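PDB 5KZT: Peptide/nickel transport system substrate-binding protein from Listeria monocytogenes serotype 1/2a, which binds peptides, one of which it holds in this structure, and probably delivers them to a membrane transporter for uptake. Local coordinates for residues Asn313-Glu324 and Ile491-Ala500. Residues are numbered along the deposited sequence; the frame is centred on the assembly and turned at random. Where two conformers were deposited one is given.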
ATOM      1  N   ASN A 313      -5.278  -2.548 -19.546  1.00 23.12           N
ATOM      2  CA  ASN A 313      -4.355  -3.503 -18.946  1.00 23.45           C
ATOM      3  C   ASN A 313      -5.058  -4.521 -18.068  1.00 23.69           C
ATOM      4  O   ASN A 313      -4.422  -5.147 -17.221  1.00 23.56           O
ATOM      5  CB  ASN A 313      -3.283  -2.743 -18.136  1.00 22.95           C
ATOM      6  CG  ASN A 313      -3.860  -1.958 -16.973  1.00 21.87           C
ATOM      7  OD1 ASN A 313      -5.045  -2.046 -16.674  1.00 21.03           O
ATOM      8  ND2 ASN A 313      -3.015  -1.172 -16.308  1.00 21.53           N
ATOM      9  N   GLY A 314      -6.364  -4.684 -18.266  1.00 23.90           N
ATOM     10  CA  GLY A 314      -7.186  -5.506 -17.385  1.00 23.96           C
ATOM     11  C   GLY A 314      -7.859  -4.756 -16.250  1.00 23.07           C
ATOM     12  O   GLY A 314      -8.717  -5.325 -15.561  1.00 23.43           O
ATOM     13  N   SER A 315      -7.486  -3.499 -16.021  1.00 22.20           N
ATOM     14  CA  SER A 315      -8.110  -2.720 -14.950  1.00 21.84           C
ATOM     15  C   SER A 315      -9.568  -2.509 -15.305  1.00 22.41           C
ATOM     16  O   SER A 315      -9.928  -2.473 -16.480  1.00 23.13           O
ATOM     17  CB  SER A 315      -7.417  -1.366 -14.758  1.00 21.00           C
ATOM     18  OG  SER A 315      -6.083  -1.519 -14.302  1.00 20.14           O
ATOM     19  N   LYS A 316     -10.420  -2.406 -14.296  1.00 22.50           N
ATOM     20  CA  LYS A 316     -11.831  -2.133 -14.557  1.00 23.31           C
ATOM     21  C   LYS A 316     -12.399  -1.068 -13.630  1.00 21.95           C
ATOM     22  O   LYS A 316     -11.813  -0.810 -12.585  1.00 20.32           O
ATOM     23  CB  LYS A 316     -12.654  -3.416 -14.514  1.00 25.38           C
ATOM     24  CG  LYS A 316     -12.721  -4.156 -13.194  1.00 26.28           C
ATOM     25  CD  LYS A 316     -13.348  -5.534 -13.455  1.00 28.52           C
ATOM     26  CE  LYS A 316     -13.964  -6.131 -12.194  1.00 29.71           C
ATOM     27  NZ  LYS A 316     -12.938  -6.776 -11.338  1.00 29.96           N
ATOM     28  N   PRO A 317     -13.510  -0.415 -14.056  1.00 21.51           N
ATOM     29  CA  PRO A 317     -14.132   0.612 -13.227  1.00 21.09           C
ATOM     30  C   PRO A 317     -14.470   0.117 -11.843  1.00 20.22           C
ATOM     31  O   PRO A 317     -14.822  -1.047 -11.672  1.00 20.37           O
ATOM     32  CB  PRO A 317     -15.410   0.954 -13.986  1.00 21.86           C
ATOM     33  CG  PRO A 317     -15.048   0.702 -15.401  1.00 22.46           C
ATOM     34  CD  PRO A 317     -14.238  -0.562 -15.335  1.00 22.26           C
ATOM     35  N   ALA A 318     -14.324   1.014 -10.872  1.00 19.75           N
ATOM     36  CA  ALA A 318     -14.629   0.747  -9.482  1.00 19.42           C
ATOM     37  C   ALA A 318     -15.767   1.665  -9.080  1.00 19.88           C
ATOM     38  O   ALA A 318     -15.728   2.866  -9.372  1.00 20.15           O
ATOM     39  CB  ALA A 318     -13.412   1.028  -8.622  1.00 18.97           C
ATOM     40  N   ASN A 319     -16.775   1.091  -8.433  1.00 20.01           N
ATOM     41  CA  ASN A 319     -17.865   1.838  -7.793  1.00 20.02           C
ATOM     42  C   ASN A 319     -17.962   1.485  -6.305  1.00 19.27           C
ATOM     43  O   ASN A 319     -19.023   1.618  -5.666  1.00 19.46           O
ATOM     44  CB  ASN A 319     -19.162   1.526  -8.510  1.00 21.46           C
ATOM     45  CG  ASN A 319     -19.115   1.906  -9.974  1.00 22.08           C
ATOM     46  OD1 ASN A 319     -19.165   1.048 -10.851  1.00 24.21           O
ATOM     47  ND2 ASN A 319     -19.009   3.177 -10.246  1.00 21.72           N
ATOM     48  N   ASN A 320     -16.834   1.004  -5.776  1.00 18.53           N
ATOM     49  CA  ASN A 320     -16.637   0.656  -4.387  1.00 17.78           C
ATOM     50  C   ASN A 320     -15.180   0.945  -4.028  1.00 16.93           C
ATOM     51  O   ASN A 320     -14.265   0.806  -4.863  1.00 16.72           O
ATOM     52  CB  ASN A 320     -16.870  -0.824  -4.138  1.00 18.19           C
ATOM     53  CG  ASN A 320     -18.270  -1.273  -4.495  1.00 19.00           C
ATOM     54  OD1 ASN A 320     -18.556  -1.542  -5.658  1.00 19.01           O
ATOM     55  ND2 ASN A 320     -19.144  -1.349  -3.497  1.00 19.09           N
ATOM     56  N   LEU A 321     -14.955   1.301  -2.775  1.00 16.86           N
ATOM     57  CA  LEU A 321     -13.615   1.378  -2.219  1.00 16.38           C
ATOM     58  C   LEU A 321     -13.000  -0.006  -2.075  1.00 16.60           C
ATOM     59  O   LEU A 321     -11.826  -0.221  -2.425  1.00 16.74           O
ATOM     60  CB  LEU A 321     -13.653   2.064  -0.854  1.00 16.48           C
ATOM     61  CG  LEU A 321     -12.348   2.060  -0.089  1.00 16.12           C
ATOM     62  CD1 LEU A 321     -11.237   2.700  -0.905  1.00 16.18           C
ATOM     63  CD2 LEU A 321     -12.545   2.745   1.259  1.00 16.25           C
ATOM     64  N   VAL A 322     -13.786  -0.938  -1.541  1.00 17.06           N
ATOM     65  CA  VAL A 322     -13.353  -2.318  -1.368  1.00 17.27           C
ATOM     66  C   VAL A 322     -13.404  -2.992  -2.744  1.00 17.76           C
ATOM     67  O   VAL A 322     -14.393  -2.868  -3.444  1.00 17.57           O
ATOM     68  CB  VAL A 322     -14.219  -3.068  -0.337  1.00 17.81           C
ATOM     69  CG1 VAL A 322     -13.864  -4.555  -0.295  1.00 18.13           C
ATOM     70  CG2 VAL A 322     -14.084  -2.420   1.044  1.00 17.79           C
ATOM     71  N   PRO A 323     -12.305  -3.640  -3.164  1.00 18.30           N
ATOM     72  CA  PRO A 323     -12.271  -4.244  -4.487  1.00 18.97           C
ATOM     73  C   PRO A 323     -13.123  -5.515  -4.580  1.00 19.87           C
ATOM     74  O   PRO A 323     -13.288  -6.216  -3.585  1.00 19.36           O
ATOM     75  CB  PRO A 323     -10.786  -4.538  -4.705  1.00 18.73           C
ATOM     76  CG  PRO A 323     -10.240  -4.672  -3.337  1.00 18.65           C
ATOM     77  CD  PRO A 323     -10.985  -3.679  -2.517  1.00 18.54           C
ATOM     78  N   GLU A 324     -13.669  -5.773  -5.768  1.00 21.48           N
ATOM     79  CA  GLU A 324     -14.435  -7.003  -6.016  1.00 23.11           C
ATOM     80  C   GLU A 324     -13.496  -8.186  -5.951  1.00 22.44           C
ATOM     81  O   GLU A 324     -12.345  -8.075  -6.330  1.00 22.28           O
ATOM     82  CB  GLU A 324     -15.062  -7.004  -7.391  1.00 25.60           C
ATOM     83  CG  GLU A 324     -16.089  -5.927  -7.640  1.00 27.57           C
ATOM     84  CD  GLU A 324     -16.739  -6.126  -8.981  1.00 30.19           C
ATOM     85  OE1 GLU A 324     -17.825  -6.756  -9.029  1.00 32.74           O
ATOM     86  OE2 GLU A 324     -16.128  -5.705  -9.988  1.00 31.47           O
ATOM     87  N   ILE A 491     -14.532  10.355  -0.949  1.00 16.30           N
ATOM     88  CA  ILE A 491     -13.620   9.997  -2.064  1.00 16.30           C
ATOM     89  C   ILE A 491     -14.441   9.493  -3.231  1.00 16.58           C
ATOM     90  O   ILE A 491     -15.636   9.271  -3.085  1.00 16.93           O
ATOM     91  CB  ILE A 491     -12.663   8.865  -1.672  1.00 15.67           C
ATOM     92  CG1 ILE A 491     -13.432   7.607  -1.250  1.00 15.50           C
ATOM     93  CG2 ILE A 491     -11.736   9.325  -0.562  1.00 15.64           C
ATOM     94  CD1 ILE A 491     -12.577   6.383  -1.208  1.00 15.17           C
ATOM     95  N   GLN A 492     -13.803   9.289  -4.376  1.00 16.79           N
ATOM     96  CA  GLN A 492     -14.466   8.683  -5.537  1.00 17.48           C
ATOM     97  C   GLN A 492     -13.612   7.559  -6.108  1.00 17.21           C
ATOM     98  O   GLN A 492     -12.646   7.816  -6.818  1.00 16.94           O
ATOM     99  CB  GLN A 492     -14.778   9.727  -6.627  1.00 18.36           C
ATOM    100  CG  GLN A 492     -15.363   9.180  -7.947  1.00 19.42           C
ATOM    101  CD  GLN A 492     -16.645   8.356  -7.791  1.00 19.87           C
ATOM    102  OE1 GLN A 492     -16.755   7.528  -6.894  1.00 19.62           O
ATOM    103  NE2 GLN A 492     -17.625   8.579  -8.683  1.00 21.08           N
ATOM    104  N   PRO A 493     -13.974   6.299  -5.810  1.00 17.55           N
ATOM    105  CA  PRO A 493     -13.348   5.181  -6.519  1.00 17.58           C
ATOM    106  C   PRO A 493     -13.418   5.347  -8.045  1.00 18.42           C
ATOM    107  O   PRO A 493     -14.459   5.725  -8.577  1.00 18.92           O
ATOM    108  CB  PRO A 493     -14.145   3.984  -6.042  1.00 17.61           C
ATOM    109  CG  PRO A 493     -14.532   4.371  -4.643  1.00 17.49           C
ATOM    110  CD  PRO A 493     -14.878   5.826  -4.749  1.00 17.53           C
ATOM    111  N   LEU A 494     -12.303   5.071  -8.717  0.70 18.35           N
ATOM    112  CA  LEU A 494     -12.208   5.232 -10.160  0.70 19.33           C
ATOM    113  C   LEU A 494     -12.021   3.880 -10.823  0.70 19.39           C
ATOM    114  O   LEU A 494     -12.787   3.540 -11.714  0.70 20.16           O
ATOM    115  CB  LEU A 494     -11.060   6.177 -10.526  0.70 19.60           C
ATOM    116  CG  LEU A 494     -11.492   7.412 -11.315  0.70 20.80           C
ATOM    117  CD1 LEU A 494     -10.392   8.453 -11.373  0.70 20.77           C
ATOM    118  CD2 LEU A 494     -11.948   7.013 -12.719  0.70 21.75           C
ATOM    119  N   TYR A 495     -11.007   3.126 -10.392  1.00 18.84           N
ATOM    120  CA  TYR A 495     -10.745   1.786 -10.938  1.00 19.22           C
ATOM    121  C   TYR A 495     -10.146   0.793  -9.963  1.00 18.95           C
ATOM    122  O   TYR A 495      -9.516   1.165  -8.970  1.00 17.82           O
ATOM    123  CB  TYR A 495      -9.873   1.885 -12.192  1.00 19.58           C
ATOM    124  CG  TYR A 495      -8.428   2.362 -12.011  1.00 19.30           C
ATOM    125  CD1 TYR A 495      -8.095   3.713 -12.097  1.00 19.68           C
ATOM    126  CD2 TYR A 495      -7.393   1.456 -11.824  1.00 19.25           C
ATOM    127  CE1 TYR A 495      -6.785   4.143 -11.980  1.00 19.64           C
ATOM    128  CE2 TYR A 495      -6.080   1.878 -11.709  1.00 19.16           C
ATOM    129  CZ  TYR A 495      -5.774   3.216 -11.783  1.00 19.62           C
ATOM    130  OH  TYR A 495      -4.456   3.638 -11.656  1.00 20.20           O
ATOM    131  N   GLN A 496     -10.364  -0.480 -10.283  1.00 19.33           N
ATOM    132  CA  GLN A 496      -9.770  -1.597  -9.575  1.00 20.00           C
ATOM    133  C   GLN A 496      -8.568  -1.991 -10.410  1.00 19.87           C
ATOM    134  O   GLN A 496      -8.715  -2.305 -11.604  1.00 19.76           O
ATOM    135  CB  GLN A 496     -10.740  -2.769  -9.501  1.00 21.41           C
ATOM    136  CG  GLN A 496     -12.097  -2.420  -8.926  1.00 23.06           C
ATOM    137  CD  GLN A 496     -13.041  -3.601  -8.956  1.00 24.95           C
ATOM    138  OE1 GLN A 496     -12.769  -4.618  -8.305  1.00 26.18           O
ATOM    139  NE2 GLN A 496     -14.132  -3.502  -9.742  1.00 25.92           N
ATOM    140  N   ARG A 497      -7.389  -1.982  -9.811  1.00 19.64           N
ATOM    141  CA  ARG A 497      -6.159  -2.031 -10.597  1.00 20.49           C
ATOM    142  C   ARG A 497      -5.728  -3.442 -10.975  1.00 20.11           C
ATOM    143  O   ARG A 497      -5.682  -4.337 -10.133  1.00 19.63           O
ATOM    144  CB  ARG A 497      -5.033  -1.344  -9.836  1.00 22.03           C
ATOM    145  CG  ARG A 497      -3.872  -0.882 -10.698  1.00 23.72           C
ATOM    146  CD  ARG A 497      -2.605  -1.640 -10.439  1.00 25.12           C
ATOM    147  NE  ARG A 497      -1.876  -1.257  -9.236  1.00 26.17           N
ATOM    148  CZ  ARG A 497      -0.930  -0.302  -9.139  1.00 27.95           C
ATOM    149  NH1 ARG A 497      -0.348  -0.088  -7.969  1.00 27.78           N
ATOM    150  NH2 ARG A 497      -0.569   0.466 -10.165  1.00 28.97           N
ATOM    151  N   SER A 498      -5.437  -3.621 -12.259  1.00 20.39           N
ATOM    152  CA  SER A 498      -4.585  -4.716 -12.735  1.00 20.83           C
ATOM    153  C   SER A 498      -3.376  -4.097 -13.426  1.00 20.76           C
ATOM    154  O   SER A 498      -3.417  -2.928 -13.823  1.00 20.79           O
ATOM    155  CB  SER A 498      -5.341  -5.646 -13.688  1.00 21.85           C
ATOM    156  OG  SER A 498      -6.237  -6.495 -12.982  1.00 22.18           O
ATOM    157  N   THR A 499      -2.305  -4.886 -13.566  1.00 20.41           N
ATOM    158  CA  THR A 499      -1.050  -4.421 -14.137  1.00 20.22           C
ATOM    159  C   THR A 499      -0.634  -5.417 -15.217  1.00 19.93           C
ATOM    160  O   THR A 499      -0.718  -6.631 -15.013  1.00 20.69           O
ATOM    161  CB  THR A 499       0.053  -4.306 -13.064  1.00 20.17           C
ATOM    162  OG1 THR A 499      -0.410  -3.487 -11.984  1.00 21.18           O
ATOM    163  CG2 THR A 499       1.306  -3.685 -13.641  1.00 20.42           C
ATOM    164  N   ALA A 500      -0.257  -4.908 -16.381  1.00 19.59           N
ATOM    165  CA  ALA A 500       0.174  -5.758 -17.504  1.00 19.38           C
ATOM    166  C   ALA A 500       1.685  -5.676 -17.656  1.00 19.09           C
ATOM    167  O   ALA A 500       2.288  -4.618 -17.452  1.00 18.56           O
ATOM    168  CB  ALA A 500      -0.508  -5.341 -18.789  1.00 20.08           C
TER
HETATM  169  O   HOH W   1      -0.213  -1.902 -16.728  1.00 19.11           O
HETATM  170  O   HOH W   2      -8.630  -5.186 -12.221  1.00 22.99           O
HETATM  171  O   HOH W   3     -10.492  -6.168  -7.975  1.00 36.70           O
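Lys-316 and Gln-496 form an antiparallel hydrogen-bonded pair where the short strand 316-317 joins the edge of the long strand 491-503. Gln-496 N gives a straight bond to Lys-316 O (2.7 Å), and Lys-316 N returns a longer, less straight one to Gln-496 O (3.2 Å). Just past the short strand, Ala-318 N adds a bond to Leu-494 O, arriving from above that carbonyl plane.

The side chain of Gln-496 ties the loop back to the strand. Its CG lies anti to the carbonyl carbon (chi1 -54°), and the extended chain passes Ala-318 CB. Both NE2 hydrogens are used in the amide plane, one on Pro-317 O (3.2 Å), the other on the anti side of Glu-324 OE2 (3.0 Å). Glu-324 N binds Gln-496 OE1 (2.9 Å). These three bonds fix the rotation of the amide.

At the other end, Ser-315 OG accepts from Ser-498 N (3.0 Å) and donates to Asn-313 OD1. The same OD1 takes Ser-315 N, closing an Asx turn. A water links Asn-313 ND2 to Ala-500 N. Near the start of the 491-500 segment, the Pro-493 ring packs on the Asn-320 backbone.

Strand 264-277 pairs with 491-503, with a classic bulge at Leu-494 and Tyr-495 opposite Phe-273. Tyr-495 OH and Arg-497 NH2 bind the peptide. Lys-303 of helix 303-311 bonds both Ala-318 O and Pro-493 O, while helix 336-340 touches Asn-320 and Glu-324.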